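Local structure of particle-associated glycoside hydrolase (Acinetobacter phage Fri1, 6C72) at residues A[390-404]-A[415-429]. The protein probably depolymerises the capsular polysaccharide of its Acinetobacter baumannii host as a trimeric tailspike, clearing the way for virus entry. Numbering follows the deposited sequence.
Sequences GYVITSGRFTNNTLW and TLVTGDFLIEGNRFQ. With ZN (zinc ion), chain I.
N426 sets CG opposite its carbonyl carbon and beside its backbone N (chi1 -60°), which turns the amide toward F398 and N401. It thereby joins its own coil to both ends of the F398-N401 turn in the coil before: ND2 of N426 donates to F398 O (2.8 Å), which lies in the amide plane, while OD1 of N426 accepts from N401 N (2.8 Å). The F398 and N426 side chains cross at about a right angle, OD1 lying obliquely beside CD2 (3.3 Å). F398 O also takes the E424 N-H, from the opposite face of its carbonyl plane. The N401 and N426 amides lie side by side, planes 23° apart, with a weak bond from N401 ND2 to N426 OD1 (3.2 Å). N401 repeats the pattern one coil earlier: ND2 donates to V374 O and OD1 accepts from C377 N. Inward-facing F421 brings CD1 to 3.6 Å from I393 CG2 and CZ against F398 CB. On the outer face, extended E424 chelates zinc through OE1 (2.4 Å) and OE2; a zinc-bound water accepts from R397 NH2. The parallel pairing is consistent with the right-handed beta-helix of phage tailspikes. An asparagine ladder thus satisfies backbone groups at the turn, while zinc probably keeps E424 ionised and R397 adds a water-mediated second-shell link.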
loop_
_atom_site.group_PDB
_atom_site.type_symbol
_atom_site.label_atom_id
_atom_site.label_comp_id
_atom_site.label_asym_id
_atom_site.label_seq_id
_atom_site.Cartn_x
_atom_site.Cartn_y
_atom_site.Cartn_z
ATOM N N GLY A 390 11.036 -10.861 -27.334
ATOM C CA GLY A 390 11.470 -9.482 -27.383
ATOM C C GLY A 390 10.762 -8.556 -26.422
ATOM O O GLY A 390 11.210 -7.417 -26.249
ATOM N N TYR A 391 9.655 -8.976 -25.821
ATOM C CA TYR A 391 9.007 -8.127 -24.836
ATOM C C TYR A 391 9.864 -8.054 -23.579
ATOM O O TYR A 391 10.535 -9.022 -23.205
ATOM C CB TYR A 391 7.619 -8.652 -24.503
ATOM C CG TYR A 391 6.581 -8.332 -25.548
ATOM C CD1 TYR A 391 6.931 -7.721 -26.752
ATOM C CD2 TYR A 391 5.249 -8.628 -25.331
ATOM C CE1 TYR A 391 5.968 -7.423 -27.711
ATOM C CE2 TYR A 391 4.285 -8.335 -26.278
ATOM C CZ TYR A 391 4.649 -7.738 -27.459
ATOM O OH TYR A 391 3.677 -7.473 -28.381
ATOM N N VAL A 392 9.865 -6.893 -22.939
ATOM C CA VAL A 392 10.773 -6.627 -21.837
ATOM C C VAL A 392 9.967 -6.175 -20.636
ATOM O O VAL A 392 8.956 -5.482 -20.782
ATOM C CB VAL A 392 11.828 -5.557 -22.219
ATOM C CG1 VAL A 392 12.889 -5.406 -21.112
ATOM C CG2 VAL A 392 12.478 -5.907 -23.545
ATOM N N ILE A 393 10.405 -6.580 -19.450
ATOM C CA ILE A 393 9.956 -5.959 -18.214
ATOM C C ILE A 393 10.974 -4.877 -17.891
ATOM O O ILE A 393 12.085 -5.169 -17.446
ATOM C CB ILE A 393 9.828 -6.964 -17.067
ATOM C CG1 ILE A 393 8.924 -8.122 -17.472
ATOM C CG2 ILE A 393 9.292 -6.269 -15.821
ATOM C CD1 ILE A 393 8.809 -9.216 -16.412
ATOM N N THR A 394 10.579 -3.628 -18.109
ATOM C CA THR A 394 11.502 -2.513 -18.036
ATOM C C THR A 394 11.984 -2.275 -16.621
ATOM O O THR A 394 13.174 -2.030 -16.398
ATOM C CB THR A 394 10.805 -1.279 -18.578
ATOM O OG1 THR A 394 10.467 -1.532 -19.941
ATOM C CG2 THR A 394 11.707 -0.073 -18.506
ATOM N N SER A 395 11.081 -2.328 -15.652
ATOM C CA SER A 395 11.467 -2.078 -14.273
ATOM C C SER A 395 10.454 -2.732 -13.353
ATOM O O SER A 395 9.340 -3.083 -13.764
ATOM C CB SER A 395 11.540 -0.581 -13.975
ATOM O OG SER A 395 10.287 0.016 -14.187
ATOM N N GLY A 396 10.834 -2.842 -12.098
ATOM C CA GLY A 396 9.915 -3.309 -11.094
ATOM C C GLY A 396 10.633 -3.957 -9.927
ATOM O O GLY A 396 11.860 -3.931 -9.825
ATOM N N ARG A 397 9.815 -4.546 -9.061
ATOM C CA ARG A 397 10.236 -5.160 -7.815
ATOM C C ARG A 397 9.548 -6.512 -7.705
ATOM O O ARG A 397 8.313 -6.594 -7.743
ATOM C CB ARG A 397 9.881 -4.269 -6.624
ATOM C CG ARG A 397 10.500 -2.896 -6.715
ATOM C CD ARG A 397 10.085 -2.007 -5.569
ATOM N NE ARG A 397 10.468 -2.577 -4.278
ATOM C CZ ARG A 397 11.658 -2.404 -3.696
ATOM N NH1 ARG A 397 12.603 -1.673 -4.290
ATOM N NH2 ARG A 397 11.902 -2.958 -2.508
ATOM N N PHE A 398 10.354 -7.567 -7.639
ATOM C CA PHE A 398 9.923 -8.949 -7.450
ATOM C C PHE A 398 10.444 -9.367 -6.074
ATOM O O PHE A 398 11.572 -9.840 -5.940
ATOM C CB PHE A 398 10.467 -9.819 -8.571
ATOM C CG PHE A 398 9.915 -11.212 -8.594
ATOM C CD1 PHE A 398 8.767 -11.499 -9.300
ATOM C CD2 PHE A 398 10.579 -12.250 -7.954
ATOM C CE1 PHE A 398 8.265 -12.797 -9.343
ATOM C CE2 PHE A 398 10.082 -13.543 -8.000
ATOM C CZ PHE A 398 8.914 -13.816 -8.692
ATOM N N THR A 399 9.623 -9.168 -5.047
ATOM C CA THR A 399 10.073 -9.240 -3.666
ATOM C C THR A 399 9.294 -10.275 -2.862
ATOM O O THR A 399 8.073 -10.429 -3.026
ATOM C CB THR A 399 9.948 -7.875 -2.981
ATOM O OG1 THR A 399 8.640 -7.343 -3.225
ATOM C CG2 THR A 399 11.023 -6.885 -3.479
ATOM N N ASN A 400 10.020 -10.998 -2.004
ATOM C CA ASN A 400 9.410 -11.844 -0.991
ATOM C C ASN A 400 8.471 -12.877 -1.597
ATOM O O ASN A 400 7.454 -13.213 -1.006
ATOM C CB ASN A 400 8.673 -11.009 0.049
ATOM C CG ASN A 400 9.591 -10.041 0.758
ATOM O OD1 ASN A 400 9.369 -8.825 0.737
ATOM N ND2 ASN A 400 10.638 -10.571 1.389
ATOM N N ASN A 401 8.791 -13.377 -2.779
ATOM C CA ASN A 401 8.000 -14.413 -3.413
ATOM C C ASN A 401 8.700 -15.751 -3.252
ATOM O O ASN A 401 9.905 -15.822 -2.986
ATOM C CB ASN A 401 7.788 -14.108 -4.901
ATOM C CG ASN A 401 7.218 -12.726 -5.127
ATOM O OD1 ASN A 401 6.082 -12.462 -4.728
ATOM N ND2 ASN A 401 8.013 -11.815 -5.752
ATOM N N THR A 402 7.936 -16.819 -3.440
ATOM C CA THR A 402 8.472 -18.170 -3.409
ATOM C C THR A 402 8.188 -18.833 -4.749
ATOM O O THR A 402 7.059 -18.790 -5.246
ATOM C CB THR A 402 7.865 -18.972 -2.244
ATOM O OG1 THR A 402 8.278 -18.390 -1.001
ATOM C CG2 THR A 402 8.292 -20.459 -2.273
ATOM N N LEU A 403 9.210 -19.390 -5.357
ATOM C CA LEU A 403 9.039 -20.253 -6.517
ATOM C C LEU A 403 9.161 -21.690 -6.012
ATOM O O LEU A 403 10.251 -22.155 -5.678
ATOM C CB LEU A 403 10.046 -19.916 -7.613
ATOM C CG LEU A 403 9.615 -18.756 -8.530
ATOM C CD1 LEU A 403 9.657 -17.390 -7.825
ATOM C CD2 LEU A 403 10.439 -18.711 -9.811
ATOM N N TRP A 404 8.021 -22.382 -5.911
ATOM C CA TRP A 404 8.031 -23.726 -5.345
ATOM C C TRP A 404 8.669 -24.736 -6.286
ATOM O O TRP A 404 9.187 -25.758 -5.824
ATOM C CB TRP A 404 6.610 -24.169 -4.983
ATOM C CG TRP A 404 5.987 -23.430 -3.821
ATOM C CD1 TRP A 404 4.863 -22.639 -3.844
ATOM C CD2 TRP A 404 6.445 -23.432 -2.459
ATOM N NE1 TRP A 404 4.600 -22.148 -2.587
ATOM C CE2 TRP A 404 5.554 -22.618 -1.718
ATOM C CE3 TRP A 404 7.522 -24.030 -1.799
ATOM C CZ2 TRP A 404 5.715 -22.391 -0.355
ATOM C CZ3 TRP A 404 7.676 -23.806 -0.455
ATOM C CH2 TRP A 404 6.779 -22.992 0.258
ATOM N N THR A 415 11.893 -14.511 -21.294
ATOM C CA THR A 415 11.660 -13.226 -20.645
ATOM C C THR A 415 12.929 -12.372 -20.661
ATOM O O THR A 415 14.045 -12.896 -20.582
ATOM C CB THR A 415 11.154 -13.454 -19.218
ATOM O OG1 THR A 415 9.945 -14.221 -19.292
ATOM C CG2 THR A 415 10.850 -12.156 -18.521
ATOM N N LEU A 416 12.752 -11.053 -20.799
ATOM C CA LEU A 416 13.848 -10.086 -20.785
ATOM C C LEU A 416 13.517 -8.990 -19.785
ATOM O O LEU A 416 12.368 -8.534 -19.719
ATOM C CB LEU A 416 14.069 -9.462 -22.156
ATOM C CG LEU A 416 14.322 -10.381 -23.347
ATOM C CD1 LEU A 416 14.093 -9.612 -24.642
ATOM C CD2 LEU A 416 15.751 -10.941 -23.287
ATOM N N VAL A 417 14.501 -8.595 -18.975
ATOM C CA VAL A 417 14.321 -7.513 -18.018
ATOM C C VAL A 417 15.505 -6.565 -18.148
ATOM O O VAL A 417 16.432 -6.796 -18.927
ATOM C CB VAL A 417 14.168 -8.015 -16.560
ATOM C CG1 VAL A 417 13.085 -9.090 -16.453
ATOM C CG2 VAL A 417 15.498 -8.506 -15.971
ATOM N N THR A 418 15.475 -5.489 -17.375
ATOM C CA THR A 418 16.626 -4.603 -17.268
ATOM C C THR A 418 17.086 -4.586 -15.818
ATOM O O THR A 418 16.497 -5.235 -14.944
ATOM C CB THR A 418 16.300 -3.192 -17.764
ATOM O OG1 THR A 418 15.667 -2.450 -16.720
ATOM C CG2 THR A 418 15.382 -3.240 -18.966
ATOM N N GLY A 419 18.158 -3.840 -15.567
ATOM C CA GLY A 419 18.692 -3.713 -14.225
ATOM C C GLY A 419 17.777 -3.007 -13.257
ATOM O O GLY A 419 18.012 -3.082 -12.044
ATOM N N ASP A 420 16.744 -2.329 -13.754
ATOM C CA ASP A 420 15.770 -1.692 -12.886
ATOM C C ASP A 420 14.658 -2.651 -12.469
ATOM O O ASP A 420 13.676 -2.217 -11.869
ATOM C CB ASP A 420 15.211 -0.440 -13.565
ATOM C CG ASP A 420 16.285 0.605 -13.798
ATOM O OD1 ASP A 420 17.082 0.861 -12.861
ATOM O OD2 ASP A 420 16.371 1.154 -14.923
ATOM N N PHE A 421 14.801 -3.937 -12.779
ATOM C CA PHE A 421 13.950 -5.005 -12.254
ATOM C C PHE A 421 14.681 -5.650 -11.074
ATOM O O PHE A 421 15.705 -6.319 -11.259
ATOM C CB PHE A 421 13.645 -6.023 -13.358
ATOM C CG PHE A 421 12.611 -7.059 -12.987
ATOM C CD1 PHE A 421 11.266 -6.727 -12.901
ATOM C CD2 PHE A 421 12.978 -8.373 -12.759
ATOM C CE1 PHE A 421 10.307 -7.686 -12.570
ATOM C CE2 PHE A 421 12.020 -9.333 -12.431
ATOM C CZ PHE A 421 10.679 -8.984 -12.337
ATOM N N LEU A 422 14.172 -5.432 -9.862
ATOM C CA LEU A 422 14.842 -5.851 -8.637
ATOM C C LEU A 422 14.267 -7.170 -8.130
ATOM O O LEU A 422 13.054 -7.289 -7.923
ATOM C CB LEU A 422 14.720 -4.775 -7.555
ATOM C CG LEU A 422 15.321 -5.120 -6.184
ATOM C CD1 LEU A 422 16.808 -5.452 -6.309
ATOM C CD2 LEU A 422 15.126 -3.978 -5.210
ATOM N N ILE A 423 15.151 -8.137 -7.900
ATOM C CA ILE A 423 14.807 -9.469 -7.416
ATOM C C ILE A 423 15.433 -9.623 -6.033
ATOM O O ILE A 423 16.663 -9.726 -5.903
ATOM C CB ILE A 423 15.292 -10.555 -8.385
ATOM C CG1 ILE A 423 14.603 -10.368 -9.745
ATOM C CG2 ILE A 423 15.088 -11.960 -7.795
ATOM C CD1 ILE A 423 15.032 -11.344 -10.792
ATOM N N GLU A 424 14.594 -9.629 -4.999
ATOM C CA GLU A 424 15.055 -9.458 -3.629
ATOM C C GLU A 424 14.113 -10.158 -2.653
ATOM O O GLU A 424 12.892 -10.086 -2.803
ATOM C CB GLU A 424 15.146 -7.970 -3.301
ATOM C CG GLU A 424 15.329 -7.637 -1.839
ATOM C CD GLU A 424 15.432 -6.133 -1.614
ATOM O OE1 GLU A 424 14.379 -5.454 -1.673
ATOM O OE2 GLU A 424 16.566 -5.633 -1.401
ATOM N N GLY A 425 14.690 -10.798 -1.633
ATOM C CA GLY A 425 13.918 -11.398 -0.569
ATOM C C GLY A 425 13.139 -12.642 -0.936
ATOM O O GLY A 425 12.266 -13.047 -0.164
ATOM N N ASN A 426 13.408 -13.248 -2.092
ATOM C CA ASN A 426 12.639 -14.372 -2.603
ATOM C C ASN A 426 13.177 -15.707 -2.083
ATOM O O ASN A 426 14.342 -15.829 -1.704
ATOM C CB ASN A 426 12.639 -14.359 -4.130
ATOM C CG ASN A 426 12.026 -13.082 -4.696
ATOM O OD1 ASN A 426 10.801 -12.943 -4.752
ATOM N ND2 ASN A 426 12.870 -12.133 -5.076
ATOM N N ARG A 427 12.302 -16.718 -2.074
ATOM C CA ARG A 427 12.688 -18.093 -1.781
ATOM C C ARG A 427 12.634 -18.901 -3.068
ATOM O O ARG A 427 11.558 -19.117 -3.632
ATOM C CB ARG A 427 11.790 -18.711 -0.718
ATOM C CG ARG A 427 11.978 -18.085 0.622
ATOM C CD ARG A 427 11.900 -19.147 1.681
ATOM N NE ARG A 427 10.655 -19.883 1.561
ATOM C CZ ARG A 427 10.118 -20.569 2.555
ATOM N NH1 ARG A 427 10.734 -20.608 3.731
ATOM N NH2 ARG A 427 8.968 -21.205 2.376
ATOM N N PHE A 428 13.790 -19.372 -3.506
ATOM C CA PHE A 428 13.923 -20.108 -4.757
ATOM C C PHE A 428 14.111 -21.588 -4.431
ATOM O O PHE A 428 15.211 -22.021 -4.070
ATOM C CB PHE A 428 15.083 -19.557 -5.586
ATOM C CG PHE A 428 14.851 -18.162 -6.125
ATOM C CD1 PHE A 428 13.818 -17.908 -7.015
ATOM C CD2 PHE A 428 15.687 -17.113 -5.769
ATOM C CE1 PHE A 428 13.613 -16.621 -7.523
ATOM C CE2 PHE A 428 15.492 -15.834 -6.272
ATOM C CZ PHE A 428 14.460 -15.585 -7.148
ATOM N N GLN A 429 13.035 -22.365 -4.541
ATOM C CA GLN A 429 13.118 -23.804 -4.324
ATOM C C GLN A 429 13.393 -24.472 -5.659
ATOM O O GLN A 429 12.515 -24.511 -6.529
ATOM C CB GLN A 429 11.850 -24.376 -3.695
ATOM C CG GLN A 429 12.021 -25.846 -3.337
ATOM C CD GLN A 429 10.873 -26.407 -2.527
ATOM O OE1 GLN A 429 11.025 -26.722 -1.345
ATOM N NE2 GLN A 429 9.715 -26.547 -3.164
HETATM ZN ZN ZN I . 15.575 -3.826 -0.324
HETATM O O HOH W 1 9.522 -10.092 -20.926
HETATM O O HOH W 2 14.412 1.121 -16.490
HETATM O O HOH W 3 14.759 -2.432 -1.916
HETATM O O HOH W 4 17.909 -3.330 0.308
#